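Local coordinates for putative uncharacterized protein PH0300 (Pyrococcus horikoshii, PDB 3VRH), which catalyses the ATP-dependent 2-thiolation of 5-methyluridine 54 in the T loop of tRNA, a modification that stabilises tRNAs at high temperature, at residues K42-V54 against M139-A152. Residues are numbered along the deposited sequence; the frame is centred on the assembly and turned at random.
Sequences KLLTKDERILVAV and MNKFAYDNGFDAIA. With BCN (bicine), chain D.
The ring of F148 is held between R49 and L51, two residues apart in the chain. The guanidinium of R49 lies nearly flat on one face, its plane 20° from that of the ring and R49 CZ 3.9 Å from the F148 centroid, a cation-pi stack; on the opposite face L51 CB makes a CH-pi contact 4.0 Å from the same centroid. With CG anti to the backbone N (chi1 -171°) and a bend at chi2, the R49 chain lays its CG and guanidinium along the ring. Arginine suits this place because its flat cation stacks while its edge still donates: NH1 gives a nearly straight bond, almost in the guanidinium plane, to N146 O at 2.9 Å, and NE pairs with E75 of strand 73-80. Cut back to alanine, this position would probably lose the cation over F148, the donor to N146 O and the cationic mate of E75. Just before strand 150-152, D149 answers the backbone of R49 twice: R49 N donates an almost straight hydrogen bond to D149 OD2 at 3.0 Å, meeting the carboxylate on its anti side, and D149 N returns a bond to R49 O.

Beyond this, L51 N to A150 O and A152 N to L51 O, both 2.9 Å, join the two strands in parallel at the centre of the Rossmann-like sheet of the PP-loop domain, which belongs to the HUP superfamily. Helix 127-145 packs on the sheet face that carries L51. It ends in a Schellman motif at G147, whose positive phi favours glycine. L51 CD2 reaches F142 CD1 and A143 CB, branched aliphatic against ring and methyl. On the other face the methyl of A150 meets L44 CD2, and that of A152 meets I50 CG2 and V52 CG2. At the C-terminal end of strand 49-53, within the ATP site, A53 CB meets M139 CE at 3.8 Å, while A53 O accepts a hydrogen bond from bicine O6.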
ATOM      1  N   LYS A  42      23.410  -6.823 -11.698  1.00 34.42           N
ATOM      2  CA  LYS A  42      24.862  -6.649 -11.569  1.00 37.11           C
ATOM      3  C   LYS A  42      25.278  -6.500 -10.098  1.00 36.79           C
ATOM      4  O   LYS A  42      26.040  -5.586  -9.740  1.00 31.18           O
ATOM      5  CB  LYS A  42      25.331  -5.425 -12.370  1.00 38.99           C
ATOM      6  CG  LYS A  42      24.658  -5.252 -13.719  1.00 40.79           C
ATOM      7  CD  LYS A  42      25.365  -6.051 -14.787  1.00 46.57           C
ATOM      8  CE  LYS A  42      26.092  -5.122 -15.760  1.00 62.00           C
ATOM      9  NZ  LYS A  42      27.104  -5.837 -16.613  1.00 66.74           N
ATOM     10  N   LEU A  43      24.766  -7.394  -9.255  1.00 29.69           N
ATOM     11  CA  LEU A  43      24.933  -7.282  -7.812  1.00 31.77           C
ATOM     12  C   LEU A  43      26.345  -7.601  -7.400  1.00 32.23           C
ATOM     13  O   LEU A  43      26.913  -6.916  -6.554  1.00 33.67           O
ATOM     14  CB  LEU A  43      23.989  -8.248  -7.087  1.00 28.78           C
ATOM     15  CG  LEU A  43      22.511  -7.981  -7.351  1.00 30.29           C
ATOM     16  CD1 LEU A  43      21.657  -9.005  -6.608  1.00 28.01           C
ATOM     17  CD2 LEU A  43      22.178  -6.561  -6.932  1.00 25.18           C
ATOM     18  N   LEU A  44      26.897  -8.647  -8.010  1.00 32.20           N
ATOM     19  CA  LEU A  44      28.152  -9.244  -7.577  1.00 36.36           C
ATOM     20  C   LEU A  44      28.975  -9.732  -8.767  1.00 41.72           C
ATOM     21  O   LEU A  44      28.423 -10.065  -9.821  1.00 38.13           O
ATOM     22  CB  LEU A  44      27.871 -10.446  -6.663  1.00 31.50           C
ATOM     23  CG  LEU A  44      27.154 -10.163  -5.338  1.00 33.49           C
ATOM     24  CD1 LEU A  44      26.769 -11.456  -4.636  1.00 30.46           C
ATOM     25  CD2 LEU A  44      28.040  -9.285  -4.438  1.00 32.82           C
ATOM     26  N   THR A  45      30.292  -9.775  -8.593  1.00 35.86           N
ATOM     27  CA  THR A  45      31.160 -10.470  -9.534  1.00 37.38           C
ATOM     28  C   THR A  45      32.007 -11.479  -8.766  1.00 41.92           C
ATOM     29  O   THR A  45      32.254 -11.322  -7.566  1.00 37.75           O
ATOM     30  CB  THR A  45      32.086  -9.508 -10.312  1.00 42.62           C
ATOM     31  OG1 THR A  45      32.953  -8.819  -9.400  1.00 40.70           O
ATOM     32  CG2 THR A  45      31.285  -8.494 -11.093  1.00 44.11           C
ATOM     33  N   LYS A  46      32.464 -12.511  -9.464  1.00 42.05           N
ATOM     34  CA  LYS A  46      33.133 -13.625  -8.807  1.00 39.23           C
ATOM     35  C   LYS A  46      34.478 -13.264  -8.165  1.00 39.43           C
ATOM     36  O   LYS A  46      35.048 -14.052  -7.414  1.00 45.19           O
ATOM     37  CB  LYS A  46      33.300 -14.775  -9.788  1.00 40.92           C
ATOM     38  CG  LYS A  46      33.020 -16.132  -9.176  1.00 48.64           C
ATOM     39  CD  LYS A  46      31.544 -16.442  -9.211  1.00 36.75           C
ATOM     40  CE  LYS A  46      31.288 -17.598 -10.148  1.00 36.96           C
ATOM     41  NZ  LYS A  46      29.846 -17.736 -10.426  1.00 37.15           N
ATOM     42  N   ASP A  47      34.982 -12.073  -8.447  1.00 44.06           N
ATOM     43  CA  ASP A  47      36.264 -11.647  -7.898  1.00 44.22           C
ATOM     44  C   ASP A  47      36.086 -10.949  -6.546  1.00 46.73           C
ATOM     45  O   ASP A  47      37.055 -10.775  -5.798  1.00 43.98           O
ATOM     46  CB  ASP A  47      36.957 -10.698  -8.873  1.00 46.36           C
ATOM     47  CG  ASP A  47      36.119  -9.456  -9.162  1.00 55.35           C
ATOM     48  OD1 ASP A  47      35.111  -9.583  -9.898  1.00 52.93           O
ATOM     49  OD2 ASP A  47      36.453  -8.360  -8.647  1.00 60.10           O
ATOM     50  N   GLU A  48      34.854 -10.551  -6.240  1.00 41.27           N
ATOM     51  CA  GLU A  48      34.572  -9.768  -5.033  1.00 37.85           C
ATOM     52  C   GLU A  48      34.678 -10.579  -3.733  1.00 35.91           C
ATOM     53  O   GLU A  48      34.380 -11.774  -3.698  1.00 39.00           O
ATOM     54  CB  GLU A  48      33.189  -9.122  -5.124  1.00 37.46           C
ATOM     55  CG  GLU A  48      33.170  -7.779  -5.815  1.00 37.49           C
ATOM     56  CD  GLU A  48      31.762  -7.261  -6.047  1.00 38.87           C
ATOM     57  OE1 GLU A  48      30.911  -8.017  -6.566  1.00 39.81           O
ATOM     58  OE2 GLU A  48      31.507  -6.090  -5.715  1.00 41.69           O
ATOM     59  N   ARG A  49      35.134  -9.919  -2.673  1.00 35.48           N
ATOM     60  CA  ARG A  49      35.122 -10.522  -1.349  1.00 37.01           C
ATOM     61  C   ARG A  49      33.817 -10.129  -0.666  1.00 28.25           C
ATOM     62  O   ARG A  49      33.578  -8.968  -0.379  1.00 30.32           O
ATOM     63  CB  ARG A  49      36.334 -10.084  -0.530  1.00 36.44           C
ATOM     64  CG  ARG A  49      36.481 -10.852   0.777  1.00 40.88           C
ATOM     65  CD  ARG A  49      37.941 -11.109   1.133  1.00 46.09           C
ATOM     66  NE  ARG A  49      38.127 -11.231   2.577  1.00 41.48           N
ATOM     67  CZ  ARG A  49      38.428 -10.207   3.372  1.00 42.71           C
ATOM     68  NH1 ARG A  49      38.577  -8.991   2.853  1.00 42.42           N
ATOM     69  NH2 ARG A  49      38.578 -10.394   4.683  1.00 40.85           N
ATOM     70  N   ILE A  50      32.964 -11.111  -0.430  1.00 30.15           N
ATOM     71  CA  ILE A  50      31.609 -10.821   0.012  1.00 32.68           C
ATOM     72  C   ILE A  50      31.374 -11.230   1.458  1.00 32.75           C
ATOM     73  O   ILE A  50      31.777 -12.312   1.885  1.00 30.09           O
ATOM     74  CB  ILE A  50      30.603 -11.524  -0.890  1.00 26.15           C
ATOM     75  CG1 ILE A  50      30.927 -11.196  -2.353  1.00 31.44           C
ATOM     76  CG2 ILE A  50      29.186 -11.118  -0.506  1.00 25.21           C
ATOM     77  CD1 ILE A  50      30.518 -12.274  -3.354  1.00 28.97           C
ATOM     78  N   LEU A  51      30.722 -10.351   2.208  1.00 26.91           N
ATOM     79  CA  LEU A  51      30.383 -10.637   3.590  1.00 24.81           C
ATOM     80  C   LEU A  51      28.882 -10.906   3.711  1.00 25.77           C
ATOM     81  O   LEU A  51      28.075 -10.122   3.208  1.00 21.46           O
ATOM     82  CB  LEU A  51      30.768  -9.451   4.469  1.00 23.74           C
ATOM     83  CG  LEU A  51      30.430  -9.646   5.947  1.00 24.06           C
ATOM     84  CD1 LEU A  51      31.353 -10.691   6.549  1.00 27.37           C
ATOM     85  CD2 LEU A  51      30.465  -8.337   6.742  1.00 24.00           C
ATOM     86  N   VAL A  52      28.504 -12.013   4.352  1.00 25.71           N
ATOM     87  CA  VAL A  52      27.078 -12.289   4.609  1.00 26.61           C
ATOM     88  C   VAL A  52      26.819 -12.249   6.112  1.00 27.47           C
ATOM     89  O   VAL A  52      27.478 -12.950   6.894  1.00 24.09           O
ATOM     90  CB  VAL A  52      26.613 -13.648   4.038  1.00 24.56           C
ATOM     91  CG1 VAL A  52      25.125 -13.869   4.323  1.00 26.74           C
ATOM     92  CG2 VAL A  52      26.881 -13.721   2.544  1.00 25.59           C
ATOM     93  N   ALA A  53      25.881 -11.399   6.514  1.00 24.11           N
ATOM     94  CA  ALA A  53      25.548 -11.236   7.928  1.00 29.04           C
ATOM     95  C   ALA A  53      24.605 -12.346   8.287  1.00 26.82           C
ATOM     96  O   ALA A  53      23.468 -12.349   7.839  1.00 30.94           O
ATOM     97  CB  ALA A  53      24.875  -9.879   8.175  1.00 31.65           C
ATOM     98  N   VAL A  54      25.065 -13.292   9.086  1.00 26.58           N
ATOM     99  CA  VAL A  54      24.243 -14.463   9.369  1.00 26.10           C
ATOM    100  C   VAL A  54      23.650 -14.412  10.789  1.00 25.32           C
ATOM    101  O   VAL A  54      24.366 -14.483  11.785  1.00 23.89           O
ATOM    102  CB  VAL A  54      25.008 -15.780   9.063  1.00 27.02           C
ATOM    103  CG1 VAL A  54      25.489 -15.764   7.622  1.00 25.69           C
ATOM    104  CG2 VAL A  54      26.204 -15.922   9.951  1.00 27.25           C
ATOM    105  N   MET A 139      27.634  -4.230  10.823  1.00 26.43           N
ATOM    106  CA  MET A 139      27.800  -4.956   9.569  1.00 30.04           C
ATOM    107  C   MET A 139      28.646  -4.121   8.628  1.00 27.07           C
ATOM    108  O   MET A 139      29.576  -4.621   8.003  1.00 24.59           O
ATOM    109  CB  MET A 139      26.460  -5.233   8.873  1.00 28.37           C
ATOM    110  CG  MET A 139      25.609  -6.331   9.479  1.00 33.52           C
ATOM    111  SD  MET A 139      23.939  -6.186   8.800  1.00 38.85           S
ATOM    112  CE  MET A 139      24.303  -6.302   7.058  1.00 21.10           C
ATOM    113  N   ASN A 140      28.300  -2.843   8.526  1.00 25.03           N
ATOM    114  CA  ASN A 140      28.997  -1.978   7.604  1.00 29.36           C
ATOM    115  C   ASN A 140      30.423  -1.667   8.040  1.00 26.16           C
ATOM    116  O   ASN A 140      31.324  -1.739   7.234  1.00 26.86           O
ATOM    117  CB  ASN A 140      28.216  -0.691   7.338  1.00 27.36           C
ATOM    118  CG  ASN A 140      28.928   0.212   6.344  1.00 30.60           C
ATOM    119  OD1 ASN A 140      28.979  -0.068   5.150  1.00 28.59           O
ATOM    120  ND2 ASN A 140      29.482   1.290   6.840  1.00 28.46           N
ATOM    121  N   LYS A 141      30.628  -1.319   9.306  1.00 27.58           N
ATOM    122  CA  LYS A 141      31.981  -1.005   9.759  1.00 29.35           C
ATOM    123  C   LYS A 141      32.904  -2.228   9.750  1.00 29.44           C
ATOM    124  O   LYS A 141      34.106  -2.089   9.532  1.00 30.18           O
ATOM    125  CB  LYS A 141      31.996  -0.330  11.135  1.00 30.52           C
ATOM    126  CG  LYS A 141      33.375   0.240  11.489  1.00 28.45           C
ATOM    127  CD  LYS A 141      33.340   1.238  12.634  1.00 31.30           C
ATOM    128  CE  LYS A 141      34.608   2.092  12.631  1.00 33.78           C
ATOM    129  NZ  LYS A 141      35.831   1.251  12.393  1.00 33.92           N
ATOM    130  N   PHE A 142      32.338  -3.415   9.959  1.00 25.69           N
ATOM    131  CA  PHE A 142      33.110  -4.653   9.904  1.00 25.52           C
ATOM    132  C   PHE A 142      33.513  -4.944   8.476  1.00 29.93           C
ATOM    133  O   PHE A 142      34.635  -5.369   8.211  1.00 27.12           O
ATOM    134  CB  PHE A 142      32.315  -5.844  10.458  1.00 25.70           C
ATOM    135  CG  PHE A 142      33.120  -7.110  10.542  1.00 26.39           C
ATOM    136  CD1 PHE A 142      33.259  -7.937   9.438  1.00 22.64           C
ATOM    137  CD2 PHE A 142      33.767  -7.455  11.722  1.00 23.42           C
ATOM    138  CE1 PHE A 142      34.013  -9.085   9.512  1.00 25.05           C
ATOM    139  CE2 PHE A 142      34.515  -8.604  11.794  1.00 22.54           C
ATOM    140  CZ  PHE A 142      34.638  -9.416  10.686  1.00 23.17           C
ATOM    141  N   ALA A 143      32.578  -4.742   7.553  1.00 27.28           N
ATOM    142  CA  ALA A 143      32.867  -4.945   6.141  1.00 30.00           C
ATOM    143  C   ALA A 143      33.945  -3.963   5.705  1.00 28.02           C
ATOM    144  O   ALA A 143      34.840  -4.304   4.940  1.00 31.85           O
ATOM    145  CB  ALA A 143      31.608  -4.733   5.304  1.00 30.10           C
ATOM    146  N   TYR A 144      33.841  -2.745   6.212  1.00 27.66           N
ATOM    147  CA  TYR A 144      34.721  -1.664   5.797  1.00 36.50           C
ATOM    148  C   TYR A 144      36.134  -1.873   6.339  1.00 33.81           C
ATOM    149  O   TYR A 144      37.098  -1.904   5.572  1.00 33.05           O
ATOM    150  CB  TYR A 144      34.149  -0.317   6.245  1.00 31.30           C
ATOM    151  CG  TYR A 144      35.128   0.830   6.160  1.00 39.19           C
ATOM    152  CD1 TYR A 144      35.581   1.294   4.932  1.00 40.76           C
ATOM    153  CD2 TYR A 144      35.601   1.455   7.317  1.00 43.54           C
ATOM    154  CE1 TYR A 144      36.490   2.342   4.853  1.00 44.28           C
ATOM    155  CE2 TYR A 144      36.505   2.506   7.251  1.00 49.83           C
ATOM    156  CZ  TYR A 144      36.943   2.948   6.015  1.00 54.73           C
ATOM    157  OH  TYR A 144      37.841   3.991   5.949  1.00 62.61           O
ATOM    158  N   ASP A 145      36.227  -2.027   7.659  1.00 30.06           N
ATOM    159  CA  ASP A 145      37.485  -2.279   8.356  1.00 31.65           C
ATOM    160  C   ASP A 145      38.282  -3.432   7.787  1.00 32.34           C
ATOM    161  O   ASP A 145      39.509  -3.423   7.845  1.00 38.16           O
ATOM    162  CB  ASP A 145      37.224  -2.580   9.830  1.00 30.93           C
ATOM    163  CG  ASP A 145      36.881  -1.350  10.616  1.00 34.28           C
ATOM    164  OD1 ASP A 145      36.991  -0.245  10.051  1.00 37.19           O
ATOM    165  OD2 ASP A 145      36.511  -1.478  11.801  1.00 37.99           O
ATOM    166  N   ASN A 146      37.594  -4.432   7.251  1.00 24.93           N
ATOM    167  CA  ASN A 146      38.260  -5.640   6.778  1.00 33.02           C
ATOM    168  C   ASN A 146      38.395  -5.694   5.269  1.00 35.98           C
ATOM    169  O   ASN A 146      38.779  -6.722   4.722  1.00 35.78           O
ATOM    170  CB  ASN A 146      37.543  -6.901   7.288  1.00 30.18           C
ATOM    171  CG  ASN A 146      37.790  -7.149   8.758  1.00 28.47           C
ATOM    172  OD1 ASN A 146      38.818  -7.710   9.121  1.00 26.94           O
ATOM    173  ND2 ASN A 146      36.857  -6.709   9.621  1.00 26.52           N
ATOM    174  N   GLY A 147      38.049  -4.598   4.599  1.00 36.92           N
ATOM    175  CA  GLY A 147      38.214  -4.515   3.153  1.00 36.28           C
ATOM    176  C   GLY A 147      37.298  -5.381   2.301  1.00 36.50           C
ATOM    177  O   GLY A 147      37.670  -5.767   1.183  1.00 36.58           O
ATOM    178  N   PHE A 148      36.103  -5.689   2.806  1.00 33.51           N
ATOM    179  CA  PHE A 148      35.132  -6.430   2.002  1.00 32.32           C
ATOM    180  C   PHE A 148      34.588  -5.525   0.901  1.00 29.80           C
ATOM    181  O   PHE A 148      34.529  -4.312   1.072  1.00 31.38           O
ATOM    182  CB  PHE A 148      33.992  -6.981   2.864  1.00 33.56           C
ATOM    183  CG  PHE A 148      34.383  -8.181   3.670  1.00 32.81           C
ATOM    184  CD1 PHE A 148      34.292  -9.459   3.126  1.00 28.16           C
ATOM    185  CD2 PHE A 148      34.875  -8.030   4.960  1.00 30.36           C
ATOM    186  CE1 PHE A 148      34.672 -10.559   3.857  1.00 28.74           C
ATOM    187  CE2 PHE A 148      35.261  -9.129   5.694  1.00 27.78           C
ATOM    188  CZ  PHE A 148      35.153 -10.398   5.143  1.00 29.74           C
ATOM    189  N   ASP A 149      34.213  -6.117  -0.229  1.00 27.99           N
ATOM    190  CA  ASP A 149      33.698  -5.342  -1.354  1.00 34.28           C
ATOM    191  C   ASP A 149      32.185  -5.199  -1.334  1.00 36.50           C
ATOM    192  O   ASP A 149      31.629  -4.323  -1.997  1.00 34.10           O
ATOM    193  CB  ASP A 149      34.116  -5.982  -2.675  1.00 32.66           C
ATOM    194  CG  ASP A 149      35.620  -6.068  -2.818  1.00 36.72           C
ATOM    195  OD1 ASP A 149      36.305  -5.074  -2.492  1.00 34.80           O
ATOM    196  OD2 ASP A 149      36.114  -7.137  -3.226  1.00 36.22           O
ATOM    197  N   ALA A 150      31.513  -6.065  -0.584  1.00 32.42           N
ATOM    198  CA  ALA A 150      30.064  -6.114  -0.649  1.00 28.00           C
ATOM    199  C   ALA A 150      29.508  -6.848   0.558  1.00 28.21           C
ATOM    200  O   ALA A 150      30.143  -7.751   1.104  1.00 26.66           O
ATOM    201  CB  ALA A 150      29.629  -6.813  -1.929  1.00 25.13           C
ATOM    202  N   ILE A 151      28.313  -6.449   0.966  1.00 26.94           N
ATOM    203  CA  ILE A 151      27.554  -7.150   1.987  1.00 24.30           C
ATOM    204  C   ILE A 151      26.308  -7.694   1.306  1.00 27.66           C
ATOM    205  O   ILE A 151      25.570  -6.946   0.659  1.00 26.65           O
ATOM    206  CB  ILE A 151      27.135  -6.186   3.101  1.00 25.10           C
ATOM    207  CG1 ILE A 151      28.361  -5.686   3.851  1.00 22.70           C
ATOM    208  CG2 ILE A 151      26.126  -6.830   4.036  1.00 26.47           C
ATOM    209  CD1 ILE A 151      28.077  -4.550   4.787  1.00 25.19           C
ATOM    210  N   ALA A 152      26.082  -8.994   1.425  1.00 25.34           N
ATOM    211  CA  ALA A 152      24.853  -9.600   0.914  1.00 25.03           C
ATOM    212  C   ALA A 152      23.922  -9.935   2.082  1.00 23.72           C
ATOM    213  O   ALA A 152      24.362 -10.529   3.067  1.00 25.16           O
ATOM    214  CB  ALA A 152      25.170 -10.845   0.116  1.00 21.00           C
TER
HETATM  215  N1  BCN D 403      18.638 -11.100   7.071  1.00 36.46           N
HETATM  216  C1  BCN D 403      17.418 -11.306   6.189  1.00 32.83           C
HETATM  217  C2  BCN D 403      16.191 -10.615   6.649  1.00 32.96           C
HETATM  218  O21 BCN D 403      16.330  -9.569   7.335  1.00 40.94           O
HETATM  219  O22 BCN D 403      15.058 -11.078   6.386  1.00 39.83           O
HETATM  220  C3  BCN D 403      18.713 -12.139   8.134  1.00 37.46           C
HETATM  221  C4  BCN D 403      17.910 -13.445   7.954  1.00 37.24           C
HETATM  222  O4  BCN D 403      18.308 -14.498   8.382  1.00 24.87           O
HETATM  223  C5  BCN D 403      19.850 -11.156   6.256  1.00 23.14           C
HETATM  224  C6  BCN D 403      21.061 -10.701   6.951  1.00 34.77           C
HETATM  225  O6  BCN D 403      22.041 -10.417   6.347  1.00 33.52           O